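Local coordinates for protein benzoate 1,2-dioxygenase beta subunit (Burkholderia mallei ATCC 23344, PDB 3E99) that probably serves as the small, non-catalytic subunit of a ring-hydroxylating dioxygenase that converts benzoate to its cis-1,2-dihydrodiol, at residues Ser130-Asp135 with Pro141-Lys146; Val97-Ala102 with His107-Asn112; Lys24-Trp29 with Thr78-Ala83. One frame throughout, in Å; residues are numbered along the deposited sequence. Where two conformers were deposited one is given.

Interaction 1: Ser130-Asp135 with Pro141-Lys146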
loop_
_atom_site.group_PDB
_atom_site.type_symbol
_atom_site.label_atom_id
_atom_site.label_comp_id
_atom_site.label_asym_id
_atom_site.label_seq_id
_atom_site.Cartn_x
_atom_site.Cartn_y
_atom_site.Cartn_z
ATOM N N SER A 130 12.291 4.270 -3.256
ATOM C CA SER A 130 12.905 5.545 -3.008
ATOM C C SER A 130 13.689 5.506 -1.717
ATOM O O SER A 130 13.352 4.709 -0.825
ATOM C CB SER A 130 11.831 6.657 -2.962
ATOM O OG SER A 130 11.375 6.931 -4.264
ATOM N N ARG A 131 14.764 6.312 -1.673
ATOM C CA ARG A 131 15.533 6.600 -0.483
ATOM C C ARG A 131 15.494 8.096 -0.204
ATOM O O ARG A 131 15.786 8.925 -1.057
ATOM C CB ARG A 131 16.989 6.108 -0.617
ATOM C CG ARG A 131 17.808 6.319 0.618
ATOM C CD ARG A 131 19.181 5.631 0.561
ATOM N NE ARG A 131 19.031 4.177 0.647
ATOM C CZ ARG A 131 19.175 3.318 -0.379
ATOM N NH1 ARG A 131 19.511 3.738 -1.584
ATOM N NH2 ARG A 131 18.980 2.027 -0.173
ATOM N N TYR A 132 15.080 8.449 1.000
ATOM C CA TYR A 132 15.059 9.837 1.439
ATOM C C TYR A 132 16.023 10.035 2.624
ATOM O O TYR A 132 16.063 9.211 3.523
ATOM C CB TYR A 132 13.669 10.226 1.914
ATOM C CG TYR A 132 12.625 10.625 0.900
ATOM C CD1 TYR A 132 12.579 10.071 -0.372
ATOM C CD2 TYR A 132 11.548 11.437 1.308
ATOM C CE1 TYR A 132 11.563 10.423 -1.260
ATOM C CE2 TYR A 132 10.504 11.742 0.455
ATOM C CZ TYR A 132 10.521 11.262 -0.827
ATOM O OH TYR A 132 9.484 11.599 -1.671
ATOM N N ALA A 133 16.780 11.133 2.617
ATOM C CA ALA A 133 17.384 11.693 3.833
ATOM C C ALA A 133 16.611 12.948 4.183
ATOM O O ALA A 133 16.466 13.846 3.336
ATOM C CB ALA A 133 18.857 12.034 3.609
ATOM N N ILE A 134 16.126 13.016 5.416
ATOM C CA ILE A 134 15.229 14.074 5.844
ATOM C C ILE A 134 15.783 14.713 7.115
ATOM O O ILE A 134 16.036 14.013 8.090
ATOM C CB ILE A 134 13.825 13.534 6.165
ATOM C CG1 ILE A 134 13.237 12.746 5.002
ATOM C CG2 ILE A 134 12.904 14.678 6.545
ATOM C CD1 ILE A 134 12.170 11.753 5.423
ATOM N N ASP A 135 15.920 16.036 7.089
ATOM C CA ASP A 135 16.400 16.830 8.214
ATOM C C ASP A 135 15.245 17.254 9.112
ATOM O O ASP A 135 14.337 18.014 8.695
ATOM C CB ASP A 135 17.123 18.067 7.670
ATOM C CG ASP A 135 17.671 18.975 8.767
ATOM O OD1 ASP A 135 17.649 18.624 9.973
ATOM O OD2 ASP A 135 18.127 20.055 8.392
ATOM N N PRO A 141 9.903 19.291 8.868
ATOM C CA PRO A 141 10.945 18.472 8.245
ATOM C C PRO A 141 11.315 18.966 6.860
ATOM O O PRO A 141 10.478 19.566 6.197
ATOM C CB PRO A 141 10.290 17.073 8.162
ATOM C CG PRO A 141 9.239 17.115 9.214
ATOM C CD PRO A 141 8.693 18.487 9.130
ATOM N N LYS A 142 12.555 18.690 6.431
ATOM C CA LYS A 142 13.043 19.127 5.136
ATOM C C LYS A 142 13.858 18.025 4.489
ATOM O O LYS A 142 14.834 17.523 5.070
ATOM C CB LYS A 142 13.923 20.382 5.262
ATOM C CG LYS A 142 13.271 21.635 5.824
ATOM C CD LYS A 142 12.459 22.393 4.747
ATOM C CE LYS A 142 11.703 23.589 5.279
ATOM N NZ LYS A 142 11.125 24.415 4.137
ATOM N N ILE A 143 13.433 17.611 3.301
ATOM C CA ILE A 143 14.193 16.645 2.520
ATOM C C ILE A 143 15.563 17.200 2.116
ATOM O O ILE A 143 15.659 18.249 1.500
ATOM C CB ILE A 143 13.437 16.199 1.259
ATOM C CG1 ILE A 143 12.144 15.422 1.687
ATOM C CG2 ILE A 143 14.399 15.378 0.374
ATOM C CD1 ILE A 143 11.036 15.354 0.682
ATOM N N VAL A 144 16.615 16.464 2.448
ATOM C CA VAL A 144 18.005 16.838 2.095
ATOM C C VAL A 144 18.437 16.088 0.834
ATOM O O VAL A 144 19.167 16.619 0.009
ATOM C CB VAL A 144 18.975 16.482 3.233
ATOM C CG1 VAL A 144 20.393 16.658 2.765
ATOM C CG2 VAL A 144 18.693 17.346 4.456
ATOM N N SER A 145 17.936 14.870 0.650
ATOM C CA SER A 145 18.238 14.078 -0.546
ATOM C C SER A 145 17.091 13.117 -0.888
ATOM O O SER A 145 16.555 12.465 -0.013
ATOM C CB SER A 145 19.547 13.290 -0.340
ATOM O OG SER A 145 19.641 12.155 -1.204
ATOM N N LYS A 146 16.721 13.057 -2.172
ATOM C CA LYS A 146 15.760 12.117 -2.695
ATOM C C LYS A 146 16.338 11.338 -3.882
ATOM O O LYS A 146 16.816 11.899 -4.859
ATOM C CB LYS A 146 14.464 12.826 -3.061
ATOM C CG LYS A 146 13.443 11.962 -3.816
ATOM C CD LYS A 146 12.121 12.590 -3.737
ATOM C CE LYS A 146 11.104 11.893 -4.672
ATOM N NZ LYS A 146 9.709 12.405 -4.362
HETATM O O HOH W 1 18.625 9.911 -0.770
#
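A classic beta bulge interrupts the antiparallel hairpin of strands 122-135 and 142-150, where Val144 and Ser145 both face Ala133. The evidence is a shared acceptor: Ala133 O takes Val144 N at 2.8 Å and Ser145 N at 3.2 Å, while Ala133 N donates back to Ser145 O. Past the bulge the register has slipped by one residue, and Asp135 pairs with Lys142 through Asp135 N to Lys142 O at 2.7 Å and the reciprocal amide bond. On the face carrying Tyr132, Ile134, Ile143 and Lys146, the lysine chain runs alongside the phenol in the same direction. Its CG lies anti to the backbone N (chi1 172°) and the remainder is extended, which carries Lys146 CD to 3.3 Å from Tyr132 CE1 and Lys146 NZ to a hydrogen bond of 2.8 Å with Tyr132 OH. Ile143 CD1 approaches obliquely at Tyr132 CE2, 3.7 Å away. Tyr132 OH also bonds Glu17, and Lys146 NZ reaches Tyr33 OH and Ile164 O; these bonds satisfy both buried polar atoms. At the bulge, Val144 points toward the other strand and its CG2 packs on Asp135 CB at 3.6 Å; the Asp135 carboxylate bonds Ser137 OG and forms a salt bridge with Arg34. Helix 7-22 covers the Tyr132 face through Phe13 and Leu14, strand 33-34 adds Tyr33, and strand 106-119 pairs with the far edge of strand 122-135.

Interaction 2: Val97-Ala102 with His107-Asn112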
loop_
_atom_site.group_PDB
_atom_site.type_symbol
_atom_site.label_atom_id
_atom_site.label_comp_id
_atom_site.label_asym_id
_atom_site.label_seq_id
_atom_site.Cartn_x
_atom_site.Cartn_y
_atom_site.Cartn_z
ATOM N N VAL A 97 8.018 0.958 4.472
ATOM C CA VAL A 97 8.975 1.969 4.918
ATOM C C VAL A 97 9.934 1.375 5.970
ATOM O O VAL A 97 9.501 0.850 6.967
ATOM C CB VAL A 97 8.307 3.203 5.505
ATOM C CG1 VAL A 97 9.418 4.236 5.881
ATOM C CG2 VAL A 97 7.271 3.820 4.503
ATOM N N GLU A 98 11.229 1.482 5.699
ATOM C CA GLU A 98 12.279 1.035 6.586
ATOM C C GLU A 98 13.243 2.139 6.887
ATOM O O GLU A 98 13.756 2.776 5.975
ATOM C CB GLU A 98 13.063 -0.072 5.942
ATOM C CG GLU A 98 12.221 -1.350 5.724
ATOM C CD GLU A 98 13.054 -2.391 5.071
ATOM O OE1 GLU A 98 13.861 -3.037 5.777
ATOM O OE2 GLU A 98 12.979 -2.499 3.855
ATOM N N ARG A 99 13.531 2.330 8.165
ATOM C CA ARG A 99 14.560 3.274 8.578
ATOM C C ARG A 99 15.924 2.646 8.356
ATOM O O ARG A 99 16.136 1.509 8.729
ATOM C CB ARG A 99 14.380 3.618 10.054
ATOM C CG ARG A 99 13.082 4.397 10.321
ATOM C CD ARG A 99 12.950 4.729 11.809
ATOM N NE ARG A 99 14.112 5.477 12.304
ATOM C CZ ARG A 99 14.348 5.694 13.589
ATOM N NH1 ARG A 99 13.503 5.225 14.505
ATOM N NH2 ARG A 99 15.448 6.364 13.963
ATOM N N GLU A 100 16.846 3.395 7.758
ATOM C CA GLU A 100 18.177 2.879 7.474
ATOM C C GLU A 100 19.251 3.442 8.399
ATOM O O GLU A 100 20.126 2.698 8.848
ATOM C CB GLU A 100 18.522 3.189 6.039
ATOM C CG GLU A 100 17.736 2.355 5.079
ATOM C CD GLU A 100 18.195 2.552 3.661
ATOM O OE1 GLU A 100 18.559 3.686 3.306
ATOM O OE2 GLU A 100 18.195 1.568 2.920
ATOM N N SER A 101 19.204 4.743 8.656
ATOM C CA SER A 101 20.159 5.378 9.572
ATOM C C SER A 101 19.632 6.687 10.105
ATOM O O SER A 101 18.631 7.186 9.620
ATOM C CB SER A 101 21.465 5.625 8.859
ATOM O OG SER A 101 21.252 6.563 7.819
ATOM N N ALA A 102 20.326 7.211 11.120
ATOM C CA ALA A 102 20.114 8.535 11.673
ATOM C C ALA A 102 21.452 9.157 12.000
ATOM O O ALA A 102 22.352 8.503 12.535
ATOM C CB ALA A 102 19.244 8.483 12.917
ATOM N N HIS A 107 17.533 11.813 9.186
ATOM C CA HIS A 107 17.025 10.453 9.196
ATOM C C HIS A 107 16.921 9.952 7.772
ATOM O O HIS A 107 16.408 10.659 6.910
ATOM C CB HIS A 107 15.668 10.425 9.883
ATOM C CG HIS A 107 15.752 10.586 11.366
ATOM N ND1 HIS A 107 15.755 9.514 12.224
ATOM C CD2 HIS A 107 15.861 11.693 12.142
ATOM C CE1 HIS A 107 15.871 9.949 13.467
ATOM N NE2 HIS A 107 15.938 11.267 13.447
ATOM N N THR A 108 17.458 8.761 7.516
ATOM C CA THR A 108 17.450 8.177 6.192
ATOM C C THR A 108 16.563 6.933 6.200
ATOM O O THR A 108 16.727 6.051 7.053
ATOM C CB THR A 108 18.886 7.834 5.731
ATOM O OG1 THR A 108 19.704 9.021 5.727
ATOM C CG2 THR A 108 18.899 7.239 4.309
ATOM N N VAL A 109 15.624 6.863 5.237
ATOM C CA VAL A 109 14.666 5.768 5.130
ATOM C C VAL A 109 14.578 5.317 3.670
ATOM O O VAL A 109 14.903 6.092 2.751
ATOM C CB VAL A 109 13.262 6.211 5.591
ATOM C CG1 VAL A 109 13.300 6.606 7.106
ATOM C CG2 VAL A 109 12.792 7.385 4.752
ATOM N N ARG A 110 14.138 4.090 3.457
ATOM C CA ARG A 110 13.784 3.621 2.114
ATOM C C ARG A 110 12.366 3.135 2.119
ATOM O O ARG A 110 11.813 2.762 3.180
ATOM C CB ARG A 110 14.694 2.503 1.655
ATOM C CG ARG A 110 14.540 1.213 2.396
ATOM C CD ARG A 110 15.380 0.148 1.838
ATOM N NE ARG A 110 14.915 -0.363 0.562
ATOM C CZ ARG A 110 15.704 -0.968 -0.319
ATOM N NH1 ARG A 110 17.003 -1.139 -0.082
ATOM N NH2 ARG A 110 15.188 -1.454 -1.431
ATOM N N PHE A 111 11.751 3.099 0.943
ATOM C CA PHE A 111 10.348 2.680 0.872
ATOM C C PHE A 111 9.986 2.308 -0.562
ATOM O O PHE A 111 10.686 2.706 -1.500
ATOM C CB PHE A 111 9.344 3.733 1.476
ATOM C CG PHE A 111 9.362 5.085 0.810
ATOM C CD1 PHE A 111 8.624 5.342 -0.353
ATOM C CD2 PHE A 111 10.187 6.072 1.273
ATOM C CE1 PHE A 111 8.678 6.544 -0.960
ATOM C CE2 PHE A 111 10.260 7.273 0.645
ATOM C CZ PHE A 111 9.498 7.529 -0.473
ATOM N N ASN A 112 8.928 1.498 -0.740
ATOM C CA ASN A 112 8.398 1.209 -2.078
ATOM C C ASN A 112 7.210 2.114 -2.314
ATOM O O ASN A 112 6.583 2.597 -1.366
ATOM C CB ASN A 112 7.981 -0.270 -2.177
ATOM C CG ASN A 112 9.162 -1.205 -2.080
ATOM O OD1 ASN A 112 10.307 -0.756 -2.215
ATOM N ND2 ASN A 112 8.905 -2.507 -1.857
HETATM O O HOH W 2 16.114 6.924 10.879
HETATM O O HOH W 3 18.520 -1.004 2.676
#
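Val97 CG2 packs against Phe111 CB at 3.7 Å, and Val97 CG1 lies 4.3 Å from Val109 CB; these three buried residues form the close-packed part of an antiparallel hairpin, in which the axes of segments 97-102 and 107-112 approach to 4.5 Å at 152°. Helix 7-22 lies against this face, with Leu7, Ile10 and Leu14 meeting Val97, Val109 and Phe111. The solvent side is the hairpin end at 99-102. There one water accepts from Arg99 NE at 2.9 Å, donates to Ser101 O and bonds His107 ND1, lying in the planes of both the guanidinium and the imidazole.

The other face is polar, and part of it meets the second subunit. Arg110 CG sits between its backbone N and carbonyl carbon (chi1 68°), bringing Arg110 CD to 3.3 Å from Glu100 OE2. The charged atoms stay beyond salt-bridge range, Glu100 OE2 to Arg110 NH1 4.2 Å, and a water links them. Glu100 instead pairs with Arg131, and Glu98 with Arg19 of the second subunit. In the backbone, Thr108 O accepts from Glu100 N at 2.8 Å and Ser101 N at 3.2 Å. Two consecutive residues facing Thr108 define a classic beta bulge, here within the curved sheet of an NTF2-like fold.

Interaction 3: Lys24-Trp29 with Thr78-Ala83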
loop_
_atom_site.group_PDB
_atom_site.type_symbol
_atom_site.label_atom_id
_atom_site.label_comp_id
_atom_site.label_asym_id
_atom_site.label_seq_id
_atom_site.Cartn_x
_atom_site.Cartn_y
_atom_site.Cartn_z
ATOM N N LYS A 24 -1.927 18.995 -5.779
ATOM C CA LYS A 24 -1.415 20.043 -6.638
ATOM C C LYS A 24 -1.096 21.329 -5.904
ATOM O O LYS A 24 -1.208 22.428 -6.471
ATOM C CB LYS A 24 -2.370 20.224 -7.817
ATOM C CG LYS A 24 -2.710 18.817 -8.392
ATOM C CD LYS A 24 -3.267 18.776 -9.749
ATOM C CE LYS A 24 -3.533 17.312 -10.201
ATOM N NZ LYS A 24 -2.303 16.596 -10.708
ATOM N N ALA A 25 -0.653 21.162 -4.660
ATOM C CA ALA A 25 -0.232 22.246 -3.770
ATOM C C ALA A 25 1.279 22.446 -3.950
ATOM O O ALA A 25 2.074 22.087 -3.084
ATOM C CB ALA A 25 -0.527 21.865 -2.318
ATOM N N TRP A 26 1.667 23.049 -5.066
ATOM C CA TRP A 26 3.063 22.957 -5.542
ATOM C C TRP A 26 4.019 23.728 -4.653
ATOM O O TRP A 26 5.096 23.255 -4.375
ATOM C CB TRP A 26 3.192 23.462 -6.995
ATOM C CG TRP A 26 2.249 22.916 -7.926
ATOM C CD1 TRP A 26 1.294 23.605 -8.626
ATOM C CD2 TRP A 26 2.123 21.550 -8.316
ATOM N NE1 TRP A 26 0.583 22.755 -9.415
ATOM C CE2 TRP A 26 1.076 21.483 -9.254
ATOM C CE3 TRP A 26 2.803 20.374 -7.977
ATOM C CZ2 TRP A 26 0.675 20.289 -9.836
ATOM C CZ3 TRP A 26 2.396 19.177 -8.548
ATOM C CH2 TRP A 26 1.326 19.147 -9.467
ATOM N N ASP A 27 3.616 24.929 -4.185
ATOM C CA ASP A 27 4.467 25.714 -3.286
ATOM C C ASP A 27 4.664 25.058 -1.929
ATOM O O ASP A 27 5.763 25.037 -1.406
ATOM C CB ASP A 27 3.924 27.141 -3.107
ATOM C CG ASP A 27 3.892 27.914 -4.396
ATOM O OD1 ASP A 27 4.553 27.488 -5.370
ATOM O OD2 ASP A 27 3.215 28.957 -4.426
ATOM N N ALA A 28 3.601 24.541 -1.346
ATOM C CA ALA A 28 3.701 23.781 -0.080
ATOM C C ALA A 28 4.602 22.536 -0.229
ATOM O O ALA A 28 5.412 22.204 0.665
ATOM C CB ALA A 28 2.294 23.389 0.406
ATOM N N TRP A 29 4.457 21.857 -1.352
ATOM C CA TRP A 29 5.294 20.719 -1.704
ATOM C C TRP A 29 6.785 21.095 -1.745
ATOM O O TRP A 29 7.609 20.392 -1.192
ATOM C CB TRP A 29 4.875 20.102 -3.030
ATOM C CG TRP A 29 5.766 18.922 -3.416
ATOM C CD1 TRP A 29 5.784 17.664 -2.866
ATOM C CD2 TRP A 29 6.804 18.948 -4.398
ATOM N NE1 TRP A 29 6.747 16.896 -3.472
ATOM C CE2 TRP A 29 7.402 17.668 -4.408
ATOM C CE3 TRP A 29 7.265 19.924 -5.292
ATOM C CZ2 TRP A 29 8.429 17.327 -5.283
ATOM C CZ3 TRP A 29 8.335 19.611 -6.154
ATOM C CH2 TRP A 29 8.920 18.296 -6.121
ATOM N N THR A 78 2.729 26.461 -15.537
ATOM C CA THR A 78 2.475 27.100 -16.834
ATOM C C THR A 78 1.629 26.202 -17.730
ATOM O O THR A 78 0.653 26.645 -18.306
ATOM C CB THR A 78 3.773 27.498 -17.568
ATOM O OG1 THR A 78 4.523 28.361 -16.727
ATOM C CG2 THR A 78 3.458 28.239 -18.852
ATOM N N GLU A 79 1.984 24.927 -17.800
ATOM C CA GLU A 79 1.193 23.949 -18.554
ATOM C C GLU A 79 -0.256 23.893 -18.065
ATOM O O GLU A 79 -1.183 23.876 -18.856
ATOM C CB GLU A 79 1.844 22.547 -18.454
ATOM C CG GLU A 79 3.160 22.470 -19.241
ATOM C CD GLU A 79 3.917 21.159 -19.083
ATOM O OE1 GLU A 79 3.681 20.399 -18.095
ATOM O OE2 GLU A 79 4.786 20.923 -19.963
ATOM N N ARG A 80 -0.453 23.877 -16.756
ATOM C CA ARG A 80 -1.781 23.750 -16.187
ATOM C C ARG A 80 -2.642 24.988 -16.326
ATOM O O ARG A 80 -3.867 24.905 -16.315
ATOM C CB ARG A 80 -1.672 23.337 -14.716
ATOM C CG ARG A 80 -1.152 21.911 -14.550
ATOM C CD ARG A 80 -0.942 21.545 -13.101
ATOM N NE ARG A 80 -2.188 21.703 -12.367
ATOM C CZ ARG A 80 -3.174 20.811 -12.361
ATOM N NH1 ARG A 80 -3.049 19.676 -13.036
ATOM N NH2 ARG A 80 -4.284 21.068 -11.668
ATOM N N SER A 81 -2.017 26.147 -16.487
ATOM C CA SER A 81 -2.758 27.387 -16.435
ATOM C C SER A 81 -3.658 27.566 -17.667
ATOM O O SER A 81 -4.629 28.293 -17.607
ATOM C CB SER A 81 -1.796 28.554 -16.269
ATOM O OG SER A 81 -1.075 28.742 -17.451
ATOM N N SER A 82 -3.326 26.889 -18.765
ATOM C CA SER A 82 -4.167 26.839 -19.980
ATOM C C SER A 82 -5.075 25.574 -20.072
ATOM O O SER A 82 -6.078 25.564 -20.804
ATOM C CB SER A 82 -3.251 26.860 -21.198
ATOM O OG SER A 82 -2.145 26.010 -20.980
ATOM N N ALA A 83 -4.731 24.534 -19.315
ATOM C CA ALA A 83 -5.281 23.197 -19.522
ATOM C C ALA A 83 -6.744 23.040 -19.063
ATOM O O ALA A 83 -7.122 23.511 -17.986
ATOM C CB ALA A 83 -4.383 22.169 -18.796
HETATM O O HOH W 4 -1.481 24.033 -10.876
#
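Lys24 lays its CD over one face of the Arg80 guanidinium, 3.0 Å above the plane and offset toward the rim, while the two side chains cross at about a right angle. The nearest atoms are Lys24 CD and Arg80 NH2, 3.2 Å apart, so aliphatic carbon rather than the ammonium meets the flat group. Beyond CG the lysine runs extended as far as CE, then bends at its last torsion (chi4 -81°). That bend leaves Lys24 NZ 3.9 Å from Arg80 NH1, a proximity of like charges. Each end has an outside partner that would offset the cost: Lys24 NZ bonds Thr88 O, and Arg80 NH1 forms a salt bridge with Asp87.

Arg80 is itself bent, at chi3 (58°), and this swings NE out of the plane of CB, CG and CD. Its CD approaches Trp26 CZ2 at 3.9 Å; indole and guanidinium planes are 66° apart, too steep for a stack. The polar edges meet through one water, which accepts from Trp26 NE1 at 2.8 Å and from Arg80 NE at 2.9 Å while lying in both planes. This bridge would restrain the rotation of both groups. Over one face of the indole lies Lys24 O, 3.4 Å above the ring plane; Trp26 also packs on Leu21, Val73 and Ile76.

The backbone supplies the motif: Lys24, with positive phi, is the C-prime residue of a Schellman motif ending helix 7-22, and Ala25 next serves as N-cap of helix 26-30, in the short link between these helices, which meets the end of helix 66-82.

How the interactions relate
Along the chain interaction 3 closes first, then interaction 2, then interaction 1, all in series. Interactions 1 and 2 belong to the same mixed sheet, their centres about 10 Å apart, and are successive hairpins joined where strands 106-119 and 122-135 are neighbours. Among the ties are a salt bridge, Arg131 NE to Glu100 OE1 at 2.7 Å, and a probable hydrogen bond, Ile134 N to His107 O at 2.8 Å, beside further backbone pairings. Interaction 3 lies on the opposite side of the chain's centre, its own centre about 22 Å from that of interaction 1 and 29 Å from that of interaction 2. Helix 7-22 connects the regions, covering the bulged sheet and closing in the Schellman motif at Lys24, consistent with the helix-on-curved-sheet architecture of NTF2-like proteins.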